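Local atomic coordinates of putative glycosyl hydrolase (Bacteroides thetaiotaomicron VPI-5482, PDB entry 3K11), a protein that is of unknown function but, as a member of glycosyl hydrolase family 88, probably acts as a hydrolase on carbohydrate substrates. Residues 72-77 with 130-135; 231-236 with 290-295; 346-351 with 428-433; 319-324 with 386-391. All blocks are in the same frame, centred on the assembly; numbering follows the deposited sequence. Where two conformers were deposited one is given.

Interaction 1: 72-77 with 130-135. With EDO (1,2-ethanediol), chain Q.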
# COMPACT_ATOMS: atom_id res chain seq x y z
N LEU A 72 7.66 -34.17 -32.68
CA LEU A 72 6.27 -34.09 -32.23
C LEU A 72 5.63 -32.94 -33.01
O LEU A 72 6.24 -31.88 -33.19
CB LEU A 72 6.23 -33.82 -30.73
CG LEU A 72 6.90 -34.84 -29.79
CD1 LEU A 72 6.68 -34.46 -28.38
CD2 LEU A 72 6.35 -36.26 -30.12
N GLU A 73 4.42 -33.16 -33.50
CA GLU A 73 3.70 -32.11 -34.22
C GLU A 73 3.56 -30.88 -33.33
O GLU A 73 3.17 -30.99 -32.15
CB GLU A 73 2.30 -32.63 -34.64
CG GLU A 73 1.53 -31.57 -35.40
CD GLU A 73 0.20 -32.01 -35.87
OE1 GLU A 73 -0.24 -33.10 -35.47
OE2 GLU A 73 -0.44 -31.22 -36.60
N ARG A 74 3.85 -29.70 -33.87
CA ARG A 74 3.82 -28.52 -33.04
C ARG A 74 2.43 -27.91 -33.02
O ARG A 74 1.97 -27.39 -34.03
CB ARG A 74 4.82 -27.51 -33.57
CG ARG A 74 6.24 -28.01 -33.71
CD ARG A 74 6.77 -28.40 -32.44
NE ARG A 74 8.24 -28.49 -32.38
CZ ARG A 74 8.94 -29.56 -32.02
NH1 ARG A 74 8.39 -30.75 -31.83
NH2 ARG A 74 10.25 -29.44 -31.86
N GLY A 75 1.74 -28.03 -31.91
CA GLY A 75 0.49 -27.29 -31.67
C GLY A 75 0.88 -26.04 -30.90
O GLY A 75 2.06 -25.73 -30.81
N ALA A 76 -0.08 -25.32 -30.32
CA ALA A 76 0.26 -24.10 -29.59
C ALA A 76 0.99 -24.37 -28.31
O ALA A 76 1.74 -23.52 -27.86
CB ALA A 76 -1.02 -23.24 -29.31
N PHE A 77 0.80 -25.56 -27.71
CA PHE A 77 1.41 -25.84 -26.42
C PHE A 77 2.20 -27.15 -26.43
O PHE A 77 1.74 -28.13 -27.04
CB PHE A 77 0.32 -25.96 -25.38
CG PHE A 77 -0.59 -24.78 -25.36
CD1 PHE A 77 -0.10 -23.55 -24.92
CD2 PHE A 77 -1.88 -24.86 -25.89
CE1 PHE A 77 -0.91 -22.43 -24.98
CE2 PHE A 77 -2.69 -23.76 -25.91
CZ PHE A 77 -2.19 -22.53 -25.44
N LYS A 130 21.36 -36.48 -32.81
CA LYS A 130 20.45 -35.36 -32.67
C LYS A 130 19.02 -35.85 -32.82
O LYS A 130 18.78 -36.85 -33.52
CB LYS A 130 20.78 -34.24 -33.68
CG LYS A 130 20.80 -34.64 -35.12
CD LYS A 130 21.27 -33.51 -36.07
N THR A 131 18.10 -35.15 -32.14
CA THR A 131 16.68 -35.41 -32.29
C THR A 131 15.85 -34.19 -31.89
O THR A 131 16.40 -33.10 -31.63
CB THR A 131 16.23 -36.68 -31.49
OG1 THR A 131 14.94 -37.10 -31.95
CG2 THR A 131 16.18 -36.44 -30.05
N ASP A 132 14.54 -34.36 -31.87
CA ASP A 132 13.61 -33.29 -31.44
C ASP A 132 14.02 -32.77 -30.07
O ASP A 132 14.08 -33.51 -29.09
CB ASP A 132 12.21 -33.90 -31.41
CG ASP A 132 11.11 -32.90 -31.15
OD1 ASP A 132 11.38 -31.74 -30.78
OD2 ASP A 132 9.94 -33.31 -31.29
N SER A 133 14.28 -31.48 -29.98
CA SER A 133 14.60 -30.88 -28.69
C SER A 133 13.54 -31.15 -27.61
O SER A 133 13.85 -31.18 -26.42
CB SER A 133 14.77 -29.38 -28.86
OG SER A 133 13.55 -28.82 -29.31
N GLN A 134 12.28 -31.36 -28.01
CA GLN A 134 11.24 -31.65 -27.02
C GLN A 134 11.48 -33.02 -26.40
O GLN A 134 11.15 -33.28 -25.24
CB GLN A 134 9.84 -31.58 -27.65
CG GLN A 134 9.43 -30.15 -28.03
CD GLN A 134 7.95 -30.01 -28.35
OE1 GLN A 134 7.13 -30.83 -27.94
NE2 GLN A 134 7.59 -28.93 -29.07
N LEU A 135 12.04 -33.92 -27.19
CA LEU A 135 12.35 -35.24 -26.67
C LEU A 135 13.59 -35.24 -25.80
O LEU A 135 13.71 -36.05 -24.87
CB LEU A 135 12.43 -36.28 -27.80
CG LEU A 135 11.08 -36.97 -28.02
CD1 LEU A 135 10.75 -37.86 -26.82
CD2 LEU A 135 9.91 -36.03 -28.39
C1 EDO Q . 15.82 -32.08 -35.04
O1 EDO Q . 15.76 -33.51 -35.22
C2 EDO Q . 17.22 -31.59 -35.37
O2 EDO Q . 18.03 -31.77 -34.21
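Leu72 and Asp132 face each other with CA atoms 7.4 Å apart, where the end of strand 70-72 and the loop after it run past the start of helix 133-139. Asp132 is the N-cap of that helix. Asp132 OD1 accepts from Gln134 N, the capping bond, at 2.9 Å. Its carboxylate also turns outward to the other segment. CG lies anti to the backbone N (chi1 -173°), which carries both oxygens across to Leu72 and Arg74. Leu72 N donates to Asp132 OD2 at 2.8 Å, nearly along the C-O axis.

Arg74 grips the same carboxylate end-on in a salt bridge. Arg74 NH1 reaches Asp132 OD2 at 3.0 Å and Arg74 NH2 reaches Asp132 OD1 at 2.8 Å. Both oxygens lie close to the guanidinium plane, but the two planes are turned 31° apart. The arginine chain bends at its second torsion, which brings NH1 back to donate to Leu72 O. The amide of Gln134 stacks on one face of the guanidinium, with Gln134 NE2 3.3 Å from Arg74 CZ and the planes 19° apart. Beside the polar group, Leu72 CG packs on Leu135 CD2 at 3.5 Å. Phe113 and Phe121 of helix 101-128 lie against these leucines. Arg74 also packs on Ser9 of the second subunit.

Each oxygen of Asp132 therefore serves two donors. Four bonds fix the rotation of the carboxylate. The arginine and the helix start would probably both favour its charged form. One side chain thus caps a helix and ties it to the strand end.

Interaction 2: 231-236 with 290-295; sequences KQFLQF and PKVMDY
The side chains of Phe233 and Tyr295 run alongside each other between the two helices, pointing opposite ways. CE1 of Phe233 comes to CB of Tyr295 at 3.8 Å, and that CB lies at the edge of the phenylalanine ring, near its plane. One face of the Phe233 ring takes Val292. Val292 CG1 sits 4.3 Å from the Phe233 ring centroid and 13° off the normal, a CH-pi contact. The other branch, Val292 CG2, touches Phe233 CD1 at 4.2 Å.

Leu234 works through one methyl. Leu234 CD2 meets the edge of the Tyr295 ring at CE2, 3.9 Å away. Leu234 CD2 also lies 4.0 Å from Lys291 CB, so the lysine contributes the base of its chain at the more open side. Phe233 has CG anti to the backbone N (chi1 -171°), which carries its ring toward helix 289-304.

Further out, Met204 of helix 202-217 and Ala275 and Leu278 of helix 265-281 pack on Phe233. Leu279 of helix 265-281 touches Val292. The Tyr295 ring meets Phe241 edge-to-face, just past the end of helix 222-240. Phe233 and Val292 are buried among their neighbours.

The axes of the two short helix segments approach to 10.6 Å, with 47° between their directions, and Leu234 and Val292 are closest by CA. The contact is wholly apolar. It joins two helices of the helical domain of this family 88 protein, consistent with the alpha/alpha-barrel of the six-hairpin clan.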
# COMPACT_ATOMS: atom_id res chain seq x y z
N LYS A 231 11.45 -31.91 4.39
CA LYS A 231 12.73 -31.24 4.57
C LYS A 231 12.90 -30.14 3.55
O LYS A 231 13.29 -29.03 3.86
CB LYS A 231 13.85 -32.27 4.42
CG LYS A 231 15.25 -31.72 4.68
CD LYS A 231 16.36 -32.74 4.42
CE LYS A 231 17.79 -32.06 4.56
NZ LYS A 231 18.82 -32.77 3.79
N GLN A 232 12.64 -30.45 2.28
CA GLN A 232 12.67 -29.41 1.25
C GLN A 232 11.72 -28.29 1.59
O GLN A 232 12.07 -27.11 1.56
CB GLN A 232 12.23 -30.00 -0.10
CG GLN A 232 13.24 -30.97 -0.70
CD GLN A 232 14.54 -30.34 -1.15
OE1 GLN A 232 14.58 -29.18 -1.50
NE2 GLN A 232 15.60 -31.15 -1.15
N PHE A 233 10.49 -28.66 1.89
CA PHE A 233 9.50 -27.59 2.15
C PHE A 233 10.01 -26.64 3.21
O PHE A 233 9.97 -25.43 3.04
CB PHE A 233 8.17 -28.19 2.58
CG PHE A 233 7.05 -27.17 2.67
CD1 PHE A 233 6.84 -26.41 3.83
CD2 PHE A 233 6.20 -26.97 1.60
CE1 PHE A 233 5.84 -25.46 3.89
CE2 PHE A 233 5.17 -25.95 1.68
CZ PHE A 233 5.02 -25.22 2.79
N LEU A 234 10.49 -27.17 4.32
CA LEU A 234 10.83 -26.31 5.44
C LEU A 234 12.14 -25.57 5.22
O LEU A 234 12.32 -24.42 5.68
CB LEU A 234 10.89 -27.16 6.71
CG LEU A 234 9.60 -27.82 7.22
CD1 LEU A 234 9.96 -28.71 8.40
CD2 LEU A 234 8.49 -26.78 7.60
N GLN A 235 13.05 -26.17 4.49
CA GLN A 235 14.35 -25.50 4.18
C GLN A 235 14.16 -24.34 3.21
O GLN A 235 14.86 -23.33 3.30
CB GLN A 235 15.37 -26.55 3.68
CG GLN A 235 15.93 -27.38 4.84
CD GLN A 235 16.96 -28.42 4.48
OE1 GLN A 235 17.43 -29.12 5.39
NE2 GLN A 235 17.32 -28.55 3.20
N PHE A 236 13.25 -24.51 2.23
CA PHE A 236 12.83 -23.40 1.38
C PHE A 236 12.12 -22.35 2.23
O PHE A 236 12.43 -21.16 2.20
CB PHE A 236 11.84 -23.83 0.27
CG PHE A 236 12.48 -24.33 -1.00
CD1 PHE A 236 12.89 -23.46 -1.97
CD2 PHE A 236 12.60 -25.68 -1.27
CE1 PHE A 236 13.45 -23.90 -3.16
CE2 PHE A 236 13.18 -26.12 -2.48
CZ PHE A 236 13.60 -25.23 -3.40
N PRO A 290 2.25 -30.33 11.40
CA PRO A 290 1.87 -29.03 11.98
C PRO A 290 2.63 -27.80 11.47
O PRO A 290 2.05 -26.72 11.27
CB PRO A 290 2.03 -29.28 13.48
CG PRO A 290 1.67 -30.70 13.61
CD PRO A 290 2.42 -31.34 12.46
N LYS A 291 3.93 -27.96 11.27
CA LYS A 291 4.78 -26.89 10.76
C LYS A 291 4.45 -26.53 9.32
O LYS A 291 4.51 -25.36 8.93
CB LYS A 291 6.25 -27.29 10.85
CG LYS A 291 6.82 -27.19 12.25
CD LYS A 291 8.32 -27.33 12.24
CE LYS A 291 8.86 -27.20 13.65
NZ LYS A 291 10.34 -27.49 13.62
N VAL A 292 4.14 -27.55 8.54
CA VAL A 292 3.74 -27.34 7.15
C VAL A 292 2.38 -26.67 7.10
O VAL A 292 2.17 -25.71 6.34
CB VAL A 292 3.68 -28.66 6.36
CG1 VAL A 292 3.13 -28.46 4.94
CG2 VAL A 292 5.06 -29.29 6.28
N MSE A 293 1.47 -27.15 7.92
CA MSE A 293 0.13 -26.54 7.97
C MSE A 293 0.15 -25.10 8.44
O MSE A 293 -0.58 -24.23 7.94
CB MSE A 293 -0.80 -27.41 8.83
CG MSE A 293 -2.21 -26.90 8.92
SE MSE A 293 -3.21 -26.83 7.25
CE MSE A 293 -3.53 -28.65 7.05
N ASP A 294 0.93 -24.82 9.46
CA ASP A 294 1.13 -23.45 9.91
C ASP A 294 1.66 -22.52 8.80
O ASP A 294 1.18 -21.40 8.67
CB ASP A 294 2.10 -23.41 11.09
CG ASP A 294 1.48 -23.95 12.39
OD1 ASP A 294 0.25 -24.21 12.45
OD2 ASP A 294 2.26 -24.14 13.34
N TYR A 295 2.64 -22.98 8.04
CA TYR A 295 3.13 -22.22 6.90
C TYR A 295 2.05 -22.00 5.88
O TYR A 295 1.89 -20.88 5.35
CB TYR A 295 4.32 -22.91 6.20
CG TYR A 295 5.66 -22.48 6.72
CD1 TYR A 295 6.08 -21.17 6.59
CD2 TYR A 295 6.53 -23.40 7.32
CE1 TYR A 295 7.30 -20.77 7.06
CE2 TYR A 295 7.78 -22.99 7.75
CZ TYR A 295 8.14 -21.67 7.63
OH TYR A 295 9.38 -21.27 8.07

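Interaction 3: 346-351 with 428-433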
# COMPACT_ATOMS: atom_id res chain seq x y z
N ASP A 346 -11.40 -22.11 6.61
CA ASP A 346 -12.79 -21.84 6.86
C ASP A 346 -13.59 -21.44 5.64
O ASP A 346 -13.21 -20.55 4.86
CB ASP A 346 -12.84 -20.71 7.89
CG ASP A 346 -14.20 -20.50 8.46
OD1 ASP A 346 -14.64 -21.32 9.34
OD2 ASP A 346 -14.81 -19.51 8.03
N ALA A 347 -14.75 -22.07 5.47
CA ALA A 347 -15.60 -21.81 4.30
C ALA A 347 -16.23 -20.43 4.33
O ALA A 347 -16.38 -19.80 3.28
CB ALA A 347 -16.66 -22.91 4.17
N ILE A 348 -16.70 -19.98 5.51
CA ILE A 348 -17.38 -18.69 5.58
C ILE A 348 -16.37 -17.59 5.21
O ILE A 348 -16.64 -16.64 4.42
CB ILE A 348 -17.97 -18.41 7.00
CG1 ILE A 348 -19.16 -19.33 7.29
CG2 ILE A 348 -18.40 -16.95 7.09
CD1 ILE A 348 -19.63 -19.36 8.78
N ALA A 349 -15.16 -17.72 5.74
CA ALA A 349 -14.13 -16.72 5.50
C ALA A 349 -13.59 -16.70 4.07
O ALA A 349 -13.34 -15.63 3.52
CB ALA A 349 -12.96 -16.86 6.51
N TYR A 350 -13.38 -17.88 3.48
CA TYR A 350 -12.69 -17.97 2.22
C TYR A 350 -13.51 -18.33 1.00
O TYR A 350 -13.05 -18.15 -0.11
CB TYR A 350 -11.45 -18.87 2.37
CG TYR A 350 -10.45 -18.29 3.34
CD1 TYR A 350 -9.82 -17.07 3.08
CD2 TYR A 350 -10.19 -18.91 4.57
CE1 TYR A 350 -8.94 -16.53 3.97
CE2 TYR A 350 -9.30 -18.33 5.51
CZ TYR A 350 -8.67 -17.15 5.18
OH TYR A 350 -7.75 -16.56 6.05
N GLY A 351 -14.70 -18.92 1.17
CA GLY A 351 -15.49 -19.28 0.02
C GLY A 351 -15.72 -18.11 -0.93
O GLY A 351 -15.58 -18.26 -2.13
N TYR A 428 -21.15 -17.96 2.21
CA TYR A 428 -21.08 -19.42 2.20
C TYR A 428 -21.83 -20.03 3.36
O TYR A 428 -21.58 -19.66 4.51
CB TYR A 428 -19.62 -19.90 2.15
CG TYR A 428 -19.17 -20.14 0.73
CD1 TYR A 428 -19.17 -19.11 -0.21
CD2 TYR A 428 -18.79 -21.40 0.29
CE1 TYR A 428 -18.82 -19.34 -1.54
CE2 TYR A 428 -18.43 -21.64 -1.02
CZ TYR A 428 -18.46 -20.59 -1.96
OH TYR A 428 -18.09 -20.81 -3.30
N TYR A 429 -22.69 -20.99 3.06
CA TYR A 429 -23.50 -21.68 4.08
C TYR A 429 -23.23 -23.18 3.96
O TYR A 429 -23.16 -23.71 2.88
CB TYR A 429 -25.00 -21.37 3.91
CG TYR A 429 -25.26 -19.90 4.11
CD1 TYR A 429 -25.32 -19.35 5.39
CD2 TYR A 429 -25.37 -19.04 3.04
CE1 TYR A 429 -25.49 -18.00 5.59
CE2 TYR A 429 -25.54 -17.68 3.24
CZ TYR A 429 -25.58 -17.16 4.51
OH TYR A 429 -25.73 -15.80 4.70
N GLN A 430 -23.10 -23.87 5.08
CA GLN A 430 -22.78 -25.27 5.06
C GLN A 430 -24.04 -26.12 4.93
O GLN A 430 -23.97 -27.24 4.46
CB GLN A 430 -21.87 -25.61 6.25
CG GLN A 430 -20.44 -24.90 6.08
CD GLN A 430 -20.45 -23.33 6.24
OE1 GLN A 430 -20.89 -22.83 7.26
NE2 GLN A 430 -19.97 -22.58 5.22
N GLU A 431 -25.20 -25.56 5.32
CA GLU A 431 -26.52 -26.15 5.08
C GLU A 431 -27.30 -25.20 4.16
O GLU A 431 -27.19 -23.98 4.30
CB GLU A 431 -27.28 -26.29 6.41
CG GLU A 431 -26.62 -27.22 7.45
N LYS A 432 -28.09 -25.75 3.24
CA LYS A 432 -28.91 -24.92 2.38
C LYS A 432 -29.92 -24.08 3.20
O LYS A 432 -30.67 -24.60 4.03
CB LYS A 432 -29.62 -25.79 1.34
CG LYS A 432 -30.67 -25.07 0.46
CD LYS A 432 -30.17 -23.80 -0.25
CE LYS A 432 -31.34 -23.02 -0.91
NZ LYS A 432 -31.25 -21.53 -0.76
N GLN A 433 -29.91 -22.77 2.98
CA GLN A 433 -30.79 -21.87 3.69
C GLN A 433 -32.14 -21.93 3.02
O GLN A 433 -32.23 -21.89 1.81
CB GLN A 433 -30.21 -20.46 3.65
CG GLN A 433 -28.84 -20.39 4.32
CD GLN A 433 -28.89 -20.83 5.74
OE1 GLN A 433 -29.52 -20.18 6.56
NE2 GLN A 433 -28.20 -21.93 6.05
O HOH W 1 -19.21 -16.32 3.68
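Tyr428 lays its ring flat against the backbone of Gly351. Gly351 CA stands over the centre of the Tyr428 ring, 3.5 Å from the centroid and 6° off the normal, a CH-pi contact. The absence of a side chain at Gly351 lets the ring come this close. With chi1 at -93°, the Tyr428 ring is turned to lie over this glycine. Tyr428 CB rests 3.4 Å from Ala347 O, and the tyrosine OH bonds to Gln355 of helix 347-362.

Gln430 bends at its second torsion (chi2 70°), which brings its amide back over the helix start. Gln430 NE2 lies 3.5 Å from Ala347 CB, and Gln430 OE1 lies 3.9 Å from Ile348 CG1. The amide also bonds to Gln417. A water joins the backbones: it donates to Ile348 O at 2.7 Å and accepts from Tyr428 N at 2.9 Å. Asp346 caps the helix through Ala349 N.

Gln195 and Ser256 of the third subunit bond to Tyr428 O and Asp346 OD2, so the contact lies at a subunit interface. Within the chain, the loop after strand 425-427 covers the first turn of helix 347-362. Tyr428 packs on that turn and also touches Met410, Leu413 and Leu414 of helix 400-416.

Interaction 4: 319-324 with 386-391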
# COMPACT_ATOMS: atom_id res chain seq x y z
N CYS A 319 2.10 -4.89 -4.38
CA CYS A 319 2.27 -3.66 -5.17
C CYS A 319 0.98 -3.48 -5.96
O CYS A 319 0.81 -4.08 -7.03
CB CYS A 319 3.46 -3.79 -6.12
SG CYS A 319 5.00 -3.93 -5.20
N ASN A 320 0.05 -2.67 -5.44
CA ASN A 320 -1.28 -2.56 -6.04
C ASN A 320 -1.32 -1.75 -7.35
O ASN A 320 -2.37 -1.61 -7.95
CB ASN A 320 -2.36 -2.15 -5.02
CG ASN A 320 -2.38 -0.69 -4.72
OD1 ASN A 320 -1.57 0.07 -5.24
ND2 ASN A 320 -3.38 -0.26 -3.93
N ASP A 321 -0.15 -1.25 -7.76
CA ASP A 321 0.02 -0.56 -9.03
C ASP A 321 0.62 -1.46 -10.08
O ASP A 321 0.94 -1.00 -11.19
CB ASP A 321 0.82 0.75 -8.87
CG ASP A 321 2.22 0.56 -8.32
OD1 ASP A 321 2.52 -0.55 -7.81
OD2 ASP A 321 3.03 1.55 -8.38
N SER A 322 0.79 -2.74 -9.78
CA SER A 322 1.29 -3.69 -10.76
C SER A 322 0.08 -4.41 -11.40
O SER A 322 -1.00 -4.46 -10.83
CB SER A 322 2.26 -4.71 -10.17
OG SER A 322 1.69 -5.54 -9.18
N TYR A 323 0.27 -4.94 -12.59
CA TYR A 323 -0.90 -5.47 -13.30
C TYR A 323 -1.55 -6.66 -12.66
O TYR A 323 -0.89 -7.44 -11.98
CB TYR A 323 -0.56 -5.74 -14.77
CG TYR A 323 0.36 -6.85 -15.13
CD1 TYR A 323 -0.11 -8.15 -15.23
CD2 TYR A 323 1.67 -6.61 -15.51
CE1 TYR A 323 0.70 -9.16 -15.66
CE2 TYR A 323 2.51 -7.65 -15.92
CZ TYR A 323 2.01 -8.92 -16.01
OH TYR A 323 2.80 -9.95 -16.48
N LEU A 324 -2.85 -6.84 -12.95
CA LEU A 324 -3.61 -7.98 -12.47
C LEU A 324 -3.29 -9.17 -13.37
O LEU A 324 -3.48 -9.10 -14.59
CB LEU A 324 -5.10 -7.67 -12.51
CG LEU A 324 -5.54 -6.50 -11.60
CD1 LEU A 324 -7.06 -6.18 -11.74
CD2 LEU A 324 -5.15 -6.79 -10.12
N PHE A 386 11.49 -5.06 -14.00
CA PHE A 386 11.44 -6.36 -14.65
C PHE A 386 10.08 -7.03 -14.40
O PHE A 386 9.39 -7.45 -15.34
CB PHE A 386 12.59 -7.22 -14.13
CG PHE A 386 12.52 -8.67 -14.56
CD1 PHE A 386 13.00 -9.05 -15.79
CD2 PHE A 386 11.94 -9.63 -13.75
CE1 PHE A 386 12.94 -10.35 -16.18
CE2 PHE A 386 11.94 -10.96 -14.14
CZ PHE A 386 12.41 -11.28 -15.37
N TYR A 387 9.66 -7.05 -13.15
CA TYR A 387 8.41 -7.76 -12.81
C TYR A 387 7.19 -7.01 -13.32
O TYR A 387 6.23 -7.61 -13.81
CB TYR A 387 8.31 -8.01 -11.32
CG TYR A 387 9.27 -9.08 -10.81
CD1 TYR A 387 9.01 -10.43 -11.01
CD2 TYR A 387 10.46 -8.74 -10.17
CE1 TYR A 387 9.89 -11.40 -10.59
CE2 TYR A 387 11.35 -9.72 -9.73
CZ TYR A 387 11.06 -11.06 -9.93
OH TYR A 387 11.92 -12.04 -9.49
N TYR A 388 7.19 -5.71 -13.15
CA TYR A 388 6.03 -4.91 -13.56
C TYR A 388 5.74 -5.00 -15.05
O TYR A 388 4.58 -4.94 -15.45
CB TYR A 388 6.22 -3.44 -13.20
CG TYR A 388 5.83 -2.98 -11.82
CD1 TYR A 388 6.60 -3.32 -10.71
CD2 TYR A 388 4.79 -2.06 -11.64
CE1 TYR A 388 6.29 -2.84 -9.46
CE2 TYR A 388 4.47 -1.57 -10.38
CZ TYR A 388 5.22 -1.94 -9.30
OH TYR A 388 4.95 -1.42 -8.07
N TYR A 389 6.78 -5.24 -15.85
CA TYR A 389 6.66 -5.16 -17.31
C TYR A 389 6.74 -6.51 -18.00
O TYR A 389 6.75 -6.55 -19.23
CB TYR A 389 7.73 -4.21 -17.90
CG TYR A 389 7.36 -2.78 -17.75
CD1 TYR A 389 6.60 -2.14 -18.73
CD2 TYR A 389 7.73 -2.05 -16.61
CE1 TYR A 389 6.18 -0.84 -18.58
CE2 TYR A 389 7.30 -0.74 -16.43
CZ TYR A 389 6.55 -0.13 -17.44
OH TYR A 389 6.18 1.20 -17.34
N ARG A 390 6.66 -7.59 -17.25
CA ARG A 390 6.62 -8.92 -17.91
C ARG A 390 5.45 -8.98 -18.87
O ARG A 390 4.31 -8.69 -18.48
CB ARG A 390 6.50 -10.04 -16.89
CG ARG A 390 7.70 -10.21 -15.93
CD ARG A 390 9.05 -10.27 -16.57
NE ARG A 390 9.18 -11.38 -17.52
CZ ARG A 390 9.83 -11.33 -18.68
NH1 ARG A 390 10.41 -10.22 -19.10
NH2 ARG A 390 9.87 -12.41 -19.45
N PRO A 391 5.70 -9.33 -20.13
CA PRO A 391 4.58 -9.46 -21.07
C PRO A 391 3.52 -10.47 -20.69
O PRO A 391 3.83 -11.41 -19.96
CB PRO A 391 5.25 -9.95 -22.35
CG PRO A 391 6.65 -9.37 -22.25
CD PRO A 391 7.00 -9.53 -20.79
O HOH W 2 2.69 -3.95 -13.70
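Tyr388 OH donates to Asp321 OD1 at 2.6 Å, on the syn side of the carboxylate but tilted well out of its plane. The carboxylate and ring planes stand 85° apart, and Asp321 comes in at the ring edge. Cys319 CB lies 3.4 Å from Tyr388 OH. Ser322 CB sits over one face of the Tyr388 ring, offset toward its rim, 4.0 Å from the centroid, in a CH-pi contact.

The loop has its own bonds. A type I beta turn runs from Cys319 to Ser322, and Cys319 O accepts from both Ser322 N and Ser322 OG. Ser322 OG lies between the backbone N and the carbonyl carbon (chi1 63°), which turns it back to Cys319 O, 2.7 Å away. Leu316 N is a further partner of OG. The turn sits against the end of helix 384-388, where Tyr389 is the first residue to leave helical geometry.

Past this point the carbonyls find other donors. Tyr388 O accepts from a water, which accepts from Tyr323 N at 2.8 Å. The edge of the Tyr323 ring also points at Tyr388 O, 3.4 Å from CD2. Tyr323 OH gives Arg390 O a weak bond of 2.8 Å. Tyr387 O accepts from Gln315 NE2. The guanidinium of Arg390 bonds to Thr378 and Gly377. Asn320 bonds to Asn320 of the second and third subunits, and Tyr389 OH to Glu310 of the second subunit.

How the interactions relate
The four contacts are separate, and none touches another. Interactions 2 and 3 come nearest, about 9 Å between closest atoms, and helix 289-304 runs between them: it supplies Tyr295 to interaction 2 and Val300 to the neighbours of Tyr350 in interaction 3. Interactions 1 and 3 lie on opposite sides of the chain's centre, with centres about 46 Å apart. Interactions 1 and 4 are about 13 Å apart at nearest atoms, and both touch the second subunit. Interactions 3 and 4 alternate along the chain, and both meet the third subunit. Ethanediol molecules, probably from crystallisation, lie near interactions 1, 2 and 4, but no active site can be assigned from them.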